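Local coordinates for protein Alpha/beta hydrolase (Legionella pneumophila subsp. pneumophila str. Philadelphia 1, PDB 4EZI) that is of unknown function but has an alpha/beta-hydrolase fold and may act as a lipase-like ester hydrolase, at residues V194-A199 and L310-T315. Sequence-based numbering, arbitrary orientation.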
loop_
_atom_site.group_PDB
_atom_site.type_symbol
_atom_site.label_atom_id
_atom_site.label_comp_id
_atom_site.label_asym_id
_atom_site.label_seq_id
_atom_site.Cartn_x
_atom_site.Cartn_y
_atom_site.Cartn_z
ATOM N N VAL A 194 8.435 9.682 -5.130
ATOM C CA VAL A 194 7.663 8.888 -4.172
ATOM C C VAL A 194 6.410 9.694 -3.803
ATOM O O VAL A 194 6.525 10.859 -3.432
ATOM C CB VAL A 194 8.518 8.573 -2.929
ATOM C CG1 VAL A 194 7.721 7.709 -1.950
ATOM C CG2 VAL A 194 9.793 7.856 -3.347
ATOM N N ALA A 195 5.235 9.065 -3.844
ATOM C CA ALA A 195 3.990 9.768 -3.577
ATOM C C ALA A 195 3.001 8.857 -2.811
ATOM O O ALA A 195 2.075 8.290 -3.388
ATOM C CB ALA A 195 3.360 10.288 -4.868
ATOM N N PRO A 196 3.181 8.696 -1.490
ATOM C CA PRO A 196 2.214 7.962 -0.688
ATOM C C PRO A 196 0.897 8.711 -0.621
ATOM O O PRO A 196 0.877 9.887 -0.287
ATOM C CB PRO A 196 2.875 7.894 0.691
ATOM C CG PRO A 196 3.687 9.106 0.738
ATOM C CD PRO A 196 4.245 9.264 -0.648
ATOM N N GLY A 197 -0.200 7.994 -0.882
ATOM C CA GLY A 197 -1.533 8.537 -0.860
ATOM C C GLY A 197 -2.293 8.148 0.389
ATOM O O GLY A 197 -2.376 6.969 0.744
ATOM N N SER A 198 -2.833 9.159 1.078
ATOM C CA SER A 198 -3.692 8.980 2.251
ATOM C C SER A 198 -3.147 7.913 3.205
ATOM O O SER A 198 -3.864 6.994 3.608
ATOM C CB SER A 198 -5.128 8.669 1.820
ATOM O OG SER A 198 -5.620 9.750 1.033
ATOM N N ALA A 199 -1.879 8.057 3.571
ATOM C CA ALA A 199 -1.253 7.076 4.442
ATOM C C ALA A 199 -1.557 7.382 5.902
ATOM O O ALA A 199 -1.752 8.535 6.288
ATOM C CB ALA A 199 0.232 7.100 4.271
ATOM N N LEU A 310 9.474 13.820 -2.809
ATOM C CA LEU A 310 8.455 13.177 -1.992
ATOM C C LEU A 310 7.214 14.054 -1.888
ATOM O O LEU A 310 7.300 15.204 -1.451
ATOM C CB LEU A 310 9.023 12.891 -0.600
ATOM C CG LEU A 310 8.084 12.307 0.450
ATOM C CD1 LEU A 310 7.598 10.922 0.032
ATOM C CD2 LEU A 310 8.792 12.264 1.804
ATOM N N LEU A 311 6.072 13.467 -2.244
ATOM C CA LEU A 311 4.782 14.127 -2.166
ATOM C C LEU A 311 3.867 13.351 -1.222
ATOM O O LEU A 311 3.547 12.223 -1.514
ATOM C CB LEU A 311 4.112 14.214 -3.544
ATOM C CG LEU A 311 2.680 14.744 -3.555
ATOM C CD1 LEU A 311 2.609 16.168 -3.078
ATOM C CD2 LEU A 311 2.003 14.590 -4.913
ATOM N N LEU A 312 3.428 13.960 -0.126
ATOM C CA LEU A 312 2.454 13.344 0.761
ATOM C C LEU A 312 1.101 13.898 0.336
ATOM O O LEU A 312 0.823 15.083 0.556
ATOM C CB LEU A 312 2.744 13.690 2.228
ATOM C CG LEU A 312 4.179 13.506 2.714
ATOM C CD1 LEU A 312 4.226 13.778 4.235
ATOM C CD2 LEU A 312 4.746 12.115 2.337
ATOM N N VAL A 313 0.278 13.077 -0.306
ATOM C CA VAL A 313 -0.969 13.554 -0.889
ATOM C C VAL A 313 -2.173 12.791 -0.313
ATOM O O VAL A 313 -2.184 11.563 -0.289
ATOM C CB VAL A 313 -0.911 13.528 -2.439
ATOM C CG1 VAL A 313 -0.436 12.164 -2.994
ATOM C CG2 VAL A 313 -2.238 13.957 -3.035
ATOM N N GLY A 314 -3.183 13.548 0.105
ATOM C CA GLY A 314 -4.353 12.993 0.755
ATOM C C GLY A 314 -5.508 13.955 0.692
ATOM O O GLY A 314 -5.582 14.776 -0.236
ATOM N N THR A 315 -6.392 13.873 1.682
ATOM C CA THR A 315 -7.575 14.698 1.748
ATOM C C THR A 315 -7.832 15.128 3.187
ATOM O O THR A 315 -7.850 14.300 4.103
ATOM C CB THR A 315 -8.834 14.009 1.193
ATOM O OG1 THR A 315 -9.972 14.851 1.459
ATOM C CG2 THR A 315 -9.057 12.581 1.768
HETATM O O HOH W 1 -6.024 11.514 3.236
#
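Val194 to Gly197 and Leu310 to Gly314 run side by side as parallel strands, their axes 4.7 Å apart at closest and their N-to-C directions 13° apart. Leu311 N donates to Val194 O at 2.9 Å. Val313 N donates to Pro196 O over a longer 3.2 Å. Ser198 N donates to Val313 O at 2.8 Å. Pro196 has no N-H to offer Leu311 O. Its ring carbon CD sits 3.2 Å from that oxygen instead, and the CA-H of Ala195 points at the same atom.

Val194, Pro196, Leu310 and Leu312 share one face of the sheet. Leu310 has CG anti to the backbone N (chi1 176°), and its CD1 touches both Val194 CG1 and Pro196 CD. The Pro196 ring meets the Leu310 side chain at about a right angle. Leu312 CD2 packs against Pro196 CG at 3.6 Å, its side chain crossing the proline obliquely. The other face carries Ala195, Leu311 and Val313; here Ala195 CB and Leu311 CB lie 4.2 Å apart.

Ser198 OG lies 3.5 Å from Gly314 CA. One water joins this hydroxyl to Thr315 N and accepts the amide proton. Thr315 OG1 bonds with Leu349 O. Ser198 also touches His351, which with Ser169 and Asp318 probably forms the catalytic triad, so the strand ends lie beside the likely active site.

Strand 193-197 is flanked by strand 162-168, and strand 310-314 by strand 340-344. Helices 170-185 and 323-334 pack on the Pro196 and Leu312 face, while helix 355-370 covers Ala195, Leu311 and Val313, completing the alpha/beta/alpha layering of the hydrolase fold.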